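Local structure of thermophilic dibenzothiophene desulfurization enzyme C (Paenibacillus sp. A11-2, 5XDC) at residues B[257-262]-B[343-348]; B[351-356]-B[380-385]. The protein probably oxidises dibenzothiophene with reduced flavin mononucleotide and dioxygen, through the 5-oxide to the 5,5-dioxide, as a flavin monooxygenase of the DszC family. All coordinates share one frame; numbering follows the deposited sequence.

Interaction 1: residues B[257-262]-B[343-348]; sequences HLYLGI and SAKIVA
Tyr259 and Lys345 meet because their first torsions send both side chains to the same side of the helix pair: the tyrosine CG lies anti to its carbonyl carbon (chi1 -51°), while the lysine CG lies anti to its backbone N (chi1 -166°) and the chain beyond it is fully extended. The two side chains approach obliquely. Lys345 CE comes to the edge of the phenol ring, close to its plane, 4.0 Å from Tyr259 CE2, so the lysine methylenes pack on the aromatic edge and its ammonium group passes on toward polar partners. A water joins the two ends, 3.0 Å from Tyr259 OH, and it accepts from Lys345 NZ at 2.9 Å.

Nearer the backbones the contact is apolar. Ala348 points toward the partner helix, and its CB lies 4.0 Å from Tyr259 CB and 3.7 Å from Leu260 CD2. A methyl suits this place, since Tyr259 and Ala348 come within 5.9 Å of each other, CA to CA, where the axes of 257-262 and 343-348 approach to 9.2 Å at an angle of 30°. Leu260 fills the flank of the alanine and continues onto Ala309 and Ala313 of helix 293-324.

The buried polar ends have further partners. Lys345 NZ forms a salt bridge with Asp389 and a hydrogen bond with Gln252, and Tyr259 OH is hydrogen-bonded to His385 of the indole pocket. Shared among a carboxylate, an amide and a water, the lysine charge is probably well compensated, and through that water it is connected to the phenol hydrogen-bonded to that pocket histidine.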
loop_
_atom_site.group_PDB
_atom_site.type_symbol
_atom_site.label_atom_id
_atom_site.label_comp_id
_atom_site.label_asym_id
_atom_site.label_seq_id
_atom_site.Cartn_x
_atom_site.Cartn_y
_atom_site.Cartn_z
ATOM N N HIS B 257 5.080 -17.483 13.274
ATOM C CA HIS B 257 6.197 -18.182 12.658
ATOM C C HIS B 257 5.770 -19.089 11.500
ATOM O O HIS B 257 6.577 -19.344 10.597
ATOM C CB HIS B 257 6.937 -18.958 13.742
ATOM C CG HIS B 257 7.815 -18.084 14.584
ATOM N ND1 HIS B 257 7.337 -17.346 15.646
ATOM C CD2 HIS B 257 9.131 -17.778 14.477
ATOM C CE1 HIS B 257 8.327 -16.641 16.169
ATOM N NE2 HIS B 257 9.424 -16.882 15.478
ATOM N N LEU B 258 4.528 -19.584 11.488
ATOM C CA LEU B 258 4.024 -20.233 10.283
ATOM C C LEU B 258 4.037 -19.259 9.118
ATOM O O LEU B 258 4.485 -19.599 8.015
ATOM C CB LEU B 258 2.599 -20.749 10.500
ATOM C CG LEU B 258 2.387 -21.842 11.552
ATOM C CD1 LEU B 258 0.929 -22.219 11.600
ATOM C CD2 LEU B 258 3.260 -23.058 11.235
ATOM N N TYR B 259 3.576 -18.029 9.363
ATOM C CA TYR B 259 3.478 -17.039 8.293
ATOM C C TYR B 259 4.857 -16.589 7.837
ATOM O O TYR B 259 5.103 -16.464 6.629
ATOM C CB TYR B 259 2.624 -15.851 8.741
ATOM C CG TYR B 259 1.283 -16.251 9.317
ATOM C CD1 TYR B 259 0.672 -17.454 8.978
ATOM C CD2 TYR B 259 0.638 -15.428 10.205
ATOM C CE1 TYR B 259 -0.524 -17.822 9.543
ATOM C CE2 TYR B 259 -0.564 -15.793 10.775
ATOM C CZ TYR B 259 -1.130 -17.003 10.449
ATOM O OH TYR B 259 -2.324 -17.340 11.035
ATOM N N LEU B 260 5.784 -16.368 8.772
ATOM C CA LEU B 260 7.151 -16.026 8.370
ATOM C C LEU B 260 7.817 -17.176 7.622
ATOM O O LEU B 260 8.564 -16.955 6.666
ATOM C CB LEU B 260 7.977 -15.642 9.595
ATOM C CG LEU B 260 7.490 -14.408 10.340
ATOM C CD1 LEU B 260 8.292 -14.238 11.632
ATOM C CD2 LEU B 260 7.638 -13.164 9.477
ATOM N N GLY B 261 7.561 -18.418 8.033
ATOM C CA GLY B 261 8.132 -19.544 7.317
ATOM C C GLY B 261 7.594 -19.679 5.903
ATOM O O GLY B 261 8.355 -19.901 4.953
ATOM N N ILE B 262 6.282 -19.542 5.740
ATOM C CA ILE B 262 5.694 -19.591 4.400
ATOM C C ILE B 262 6.283 -18.486 3.536
ATOM O O ILE B 262 6.645 -18.711 2.377
ATOM C CB ILE B 262 4.160 -19.491 4.475
ATOM C CG1 ILE B 262 3.569 -20.734 5.138
ATOM C CG2 ILE B 262 3.571 -19.292 3.080
ATOM C CD1 ILE B 262 2.124 -20.578 5.520
ATOM N N SER B 343 1.633 -7.567 17.394
ATOM C CA SER B 343 2.338 -6.722 16.439
ATOM C C SER B 343 3.104 -7.566 15.432
ATOM O O SER B 343 3.030 -7.331 14.219
ATOM C CB SER B 343 3.289 -5.777 17.173
ATOM O OG SER B 343 2.593 -4.842 17.984
ATOM N N ALA B 344 3.856 -8.560 15.917
ATOM C CA ALA B 344 4.583 -9.440 15.019
ATOM C C ALA B 344 3.634 -10.180 14.083
ATOM O O ALA B 344 3.921 -10.330 12.885
ATOM C CB ALA B 344 5.423 -10.427 15.827
ATOM N N LYS B 345 2.490 -10.644 14.603
ATOM C CA LYS B 345 1.541 -11.362 13.760
ATOM C C LYS B 345 0.967 -10.463 12.673
ATOM O O LYS B 345 0.772 -10.909 11.537
ATOM C CB LYS B 345 0.409 -11.929 14.602
ATOM C CG LYS B 345 -0.428 -12.956 13.864
ATOM C CD LYS B 345 -1.685 -13.252 14.620
ATOM C CE LYS B 345 -2.493 -14.294 13.919
ATOM N NZ LYS B 345 -3.803 -14.430 14.543
ATOM N N ILE B 346 0.649 -9.212 13.019
ATOM C CA ILE B 346 0.100 -8.263 12.047
ATOM C C ILE B 346 1.064 -8.076 10.880
ATOM O O ILE B 346 0.688 -8.193 9.701
ATOM C CB ILE B 346 -0.219 -6.925 12.737
ATOM C CG1 ILE B 346 -1.394 -7.075 13.700
ATOM C CG2 ILE B 346 -0.507 -5.828 11.697
ATOM C CD1 ILE B 346 -1.473 -5.971 14.727
ATOM N N VAL B 347 2.331 -7.792 11.195
ATOM C CA VAL B 347 3.326 -7.572 10.154
ATOM C C VAL B 347 3.530 -8.832 9.324
ATOM O O VAL B 347 3.613 -8.774 8.087
ATOM C CB VAL B 347 4.633 -7.077 10.796
ATOM C CG1 VAL B 347 5.748 -7.031 9.773
ATOM C CG2 VAL B 347 4.413 -5.717 11.427
ATOM N N ALA B 348 3.621 -9.994 9.983
ATOM C CA ALA B 348 3.824 -11.249 9.262
ATOM C C ALA B 348 2.643 -11.588 8.365
ATOM O O ALA B 348 2.839 -12.107 7.257
ATOM C CB ALA B 348 4.064 -12.384 10.242
HETATM O O HOH W 1 -4.631 -15.924 12.213
#

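Interaction 2: residues B[351-356]-B[380-385]; sequences LVIELT and RDARTH. With IND (indole), chain J.
Ile353 lays its CD1 methyl over the centre of the Arg383 guanidinium, 3.7 Å above one face, and the two side chains cross at about a right angle. The arginine reaches this place by folding back: its chain bends at chi2 (68°) and chi3 (-70°), which turns the flat group under the isoleucine. The same methyl also lies 3.6 Å from Arg383 CA, so Ile353 is wedged between the backbone and the guanidinium of one residue. A beta-branched residue suits this place: while CD1 lies over the guanidinium, the second branch, CG2, comes 3.9 Å from Arg383 NH1.

Beside it Val352 straddles the Ala382 methyl, with CG2 at 3.6 Å and CG1 at 3.8 Å from Ala382 CB; the small alanine lets both valine branches in. This is the tight part. Toward the Thr356 and Arg380 end the fit between these two segments is looser: Thr356 OG1 stays 4.8 Å from Ala382 CB and donates to Val352 O one turn back, and Thr356 packs on Phe378 and Trp379 instead. Arg380, partly exposed, sets out away from 351-356, and its guanidinium forms salt bridges with Asp376 and Glu36.

Arg383 NH2 is hydrogen-bonded to Thr386 OG1, and NH1 forms a salt bridge with Glu361 of the third subunit. An alanine in place of Arg383 would probably leave that glutamate without its mate and open a gap against Ile353 CD1.

The far side of 380-385 faces bound indole, with Thr384 CG2 4.0 Å from indole N1 and His385 CD2 3.7 Å from C8. The segments run roughly antiparallel (147°); a short helix packed so on a long one, with one side lining a ligand pocket, belongs to the helical C-terminal domain of the acyl-CoA dehydrogenase fold.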
loop_
_atom_site.group_PDB
_atom_site.type_symbol
_atom_site.label_atom_id
_atom_site.label_comp_id
_atom_site.label_asym_id
_atom_site.label_seq_id
_atom_site.Cartn_x
_atom_site.Cartn_y
_atom_site.Cartn_z
ATOM N N LEU B 351 2.682 -9.276 5.313
ATOM C CA LEU B 351 3.822 -9.627 4.475
ATOM C C LEU B 351 3.540 -10.884 3.662
ATOM O O LEU B 351 3.717 -10.900 2.439
ATOM C CB LEU B 351 5.079 -9.817 5.339
ATOM C CG LEU B 351 6.279 -10.333 4.550
ATOM C CD1 LEU B 351 6.631 -9.358 3.441
ATOM C CD2 LEU B 351 7.465 -10.582 5.485
ATOM N N VAL B 352 3.100 -11.956 4.321
ATOM C CA VAL B 352 2.984 -13.221 3.604
ATOM C C VAL B 352 1.863 -13.151 2.575
ATOM O O VAL B 352 1.983 -13.716 1.485
ATOM C CB VAL B 352 2.807 -14.408 4.576
ATOM C CG1 VAL B 352 1.441 -14.426 5.242
ATOM C CG2 VAL B 352 3.049 -15.718 3.826
ATOM N N ILE B 353 0.773 -12.442 2.884
ATOM C CA ILE B 353 -0.346 -12.375 1.946
ATOM C C ILE B 353 0.039 -11.559 0.708
ATOM O O ILE B 353 -0.308 -11.929 -0.421
ATOM C CB ILE B 353 -1.599 -11.813 2.649
ATOM C CG1 ILE B 353 -2.127 -12.793 3.713
ATOM C CG2 ILE B 353 -2.712 -11.483 1.648
ATOM C CD1 ILE B 353 -2.513 -14.174 3.189
ATOM N N GLU B 354 0.785 -10.462 0.891
ATOM C CA GLU B 354 1.233 -9.653 -0.246
ATOM C C GLU B 354 2.259 -10.405 -1.080
ATOM O O GLU B 354 2.155 -10.472 -2.308
ATOM C CB GLU B 354 1.837 -8.329 0.245
ATOM C CG GLU B 354 0.841 -7.393 0.852
ATOM C CD GLU B 354 1.465 -6.077 1.311
ATOM O OE1 GLU B 354 2.696 -5.910 1.166
ATOM O OE2 GLU B 354 0.716 -5.211 1.818
ATOM N N LEU B 355 3.256 -10.989 -0.418
ATOM C CA LEU B 355 4.399 -11.594 -1.088
ATOM C C LEU B 355 3.999 -12.812 -1.920
ATOM O O LEU B 355 4.458 -12.980 -3.059
ATOM C CB LEU B 355 5.412 -11.955 -0.003
ATOM C CG LEU B 355 6.683 -12.737 -0.214
ATOM C CD1 LEU B 355 7.569 -12.467 1.025
ATOM C CD2 LEU B 355 6.393 -14.220 -0.372
ATOM N N THR B 356 3.150 -13.674 -1.373
ATOM C CA THR B 356 2.837 -14.913 -2.069
ATOM C C THR B 356 2.035 -14.663 -3.335
ATOM O O THR B 356 2.045 -15.511 -4.236
ATOM C CB THR B 356 2.090 -15.886 -1.149
ATOM O OG1 THR B 356 0.921 -15.268 -0.607
ATOM C CG2 THR B 356 3.000 -16.348 -0.020
ATOM N N ARG B 380 -2.085 -20.119 -1.066
ATOM C CA ARG B 380 -3.232 -20.869 -0.554
ATOM C C ARG B 380 -3.062 -21.198 0.931
ATOM O O ARG B 380 -3.999 -21.041 1.724
ATOM C CB ARG B 380 -3.437 -22.146 -1.364
ATOM C CG ARG B 380 -4.015 -21.904 -2.751
ATOM C CD ARG B 380 -4.441 -23.198 -3.405
ATOM N NE ARG B 380 -3.323 -23.969 -3.926
ATOM C CZ ARG B 380 -2.817 -25.071 -3.368
ATOM N NH1 ARG B 380 -3.301 -25.547 -2.234
ATOM N NH2 ARG B 380 -1.802 -25.690 -3.939
ATOM N N ASP B 381 -1.875 -21.640 1.322
ATOM C CA ASP B 381 -1.623 -21.994 2.716
ATOM C C ASP B 381 -1.736 -20.774 3.614
ATOM O O ASP B 381 -2.436 -20.792 4.633
ATOM C CB ASP B 381 -0.244 -22.624 2.839
ATOM C CG ASP B 381 -0.175 -24.013 2.235
ATOM O OD1 ASP B 381 -1.233 -24.674 2.103
ATOM O OD2 ASP B 381 0.947 -24.447 1.897
ATOM N N ALA B 382 -1.061 -19.692 3.233
ATOM C CA ALA B 382 -1.100 -18.477 4.029
ATOM C C ALA B 382 -2.491 -17.873 4.043
ATOM O O ALA B 382 -2.971 -17.454 5.101
ATOM C CB ALA B 382 -0.090 -17.470 3.486
ATOM N N ARG B 383 -3.146 -17.792 2.879
ATOM C CA ARG B 383 -4.466 -17.165 2.826
ATOM C C ARG B 383 -5.458 -17.913 3.709
ATOM O O ARG B 383 -6.339 -17.301 4.328
ATOM C CB ARG B 383 -4.972 -17.107 1.377
ATOM C CG ARG B 383 -6.363 -16.501 1.178
ATOM C CD ARG B 383 -6.412 -15.019 1.486
ATOM N NE ARG B 383 -6.270 -14.755 2.914
ATOM C CZ ARG B 383 -6.204 -13.547 3.454
ATOM N NH1 ARG B 383 -6.324 -12.465 2.700
ATOM N NH2 ARG B 383 -6.014 -13.412 4.766
ATOM N N THR B 384 -5.330 -19.243 3.782
ATOM C CA THR B 384 -6.202 -20.042 4.639
ATOM C C THR B 384 -5.944 -19.757 6.116
ATOM O O THR B 384 -6.855 -19.368 6.856
ATOM C CB THR B 384 -6.009 -21.532 4.324
ATOM O OG1 THR B 384 -6.389 -21.804 2.965
ATOM C CG2 THR B 384 -6.862 -22.420 5.226
ATOM N N HIS B 385 -4.711 -19.955 6.583
ATOM C CA HIS B 385 -4.543 -19.926 8.026
ATOM C C HIS B 385 -4.555 -18.518 8.608
ATOM O O HIS B 385 -4.931 -18.356 9.775
ATOM C CB HIS B 385 -3.270 -20.630 8.468
ATOM C CG HIS B 385 -3.306 -20.930 9.926
ATOM N ND1 HIS B 385 -2.727 -20.097 10.856
ATOM C CD2 HIS B 385 -3.984 -21.872 10.628
ATOM C CE1 HIS B 385 -2.982 -20.557 12.069
ATOM N NE2 HIS B 385 -3.746 -21.631 11.961
HETATM N N1 IND J . -6.459 -24.233 8.782
HETATM C C2 IND J . -6.167 -25.260 9.574
HETATM C C3 IND J . -6.721 -24.928 10.677
HETATM C C4 IND J . -8.055 -23.112 11.750
HETATM C C5 IND J . -8.618 -21.869 11.448
HETATM C C6 IND J . -8.482 -21.313 10.160
HETATM C C7 IND J . -7.782 -22.003 9.174
HETATM C C8 IND J . -7.226 -23.234 9.461
HETATM C C9 IND J . -7.364 -23.792 10.779
#

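From the N terminus, the chain first passes through 257-262 on helix 247-276, runs out along helix 293-324 and returns on helix 331-363, where 343-348 closes interaction 1 over 80 intervening, largely helical residues. Only then does interaction 2 open, at 351-356 further along the same helix, and a shorter excursion of 23 residues, through helix 365-369, brings back 380-385. The two loops therefore follow in series, neither nested nor crossing, with helix 331-363 common to both. Their centres lie 10 Å apart, and Ile262 CG2 meets Val352 CG2 at 3.7 Å where they adjoin. Together they tie helices 247-276, 331-363 and 376-385 into one helical bundle beside the indole pocket.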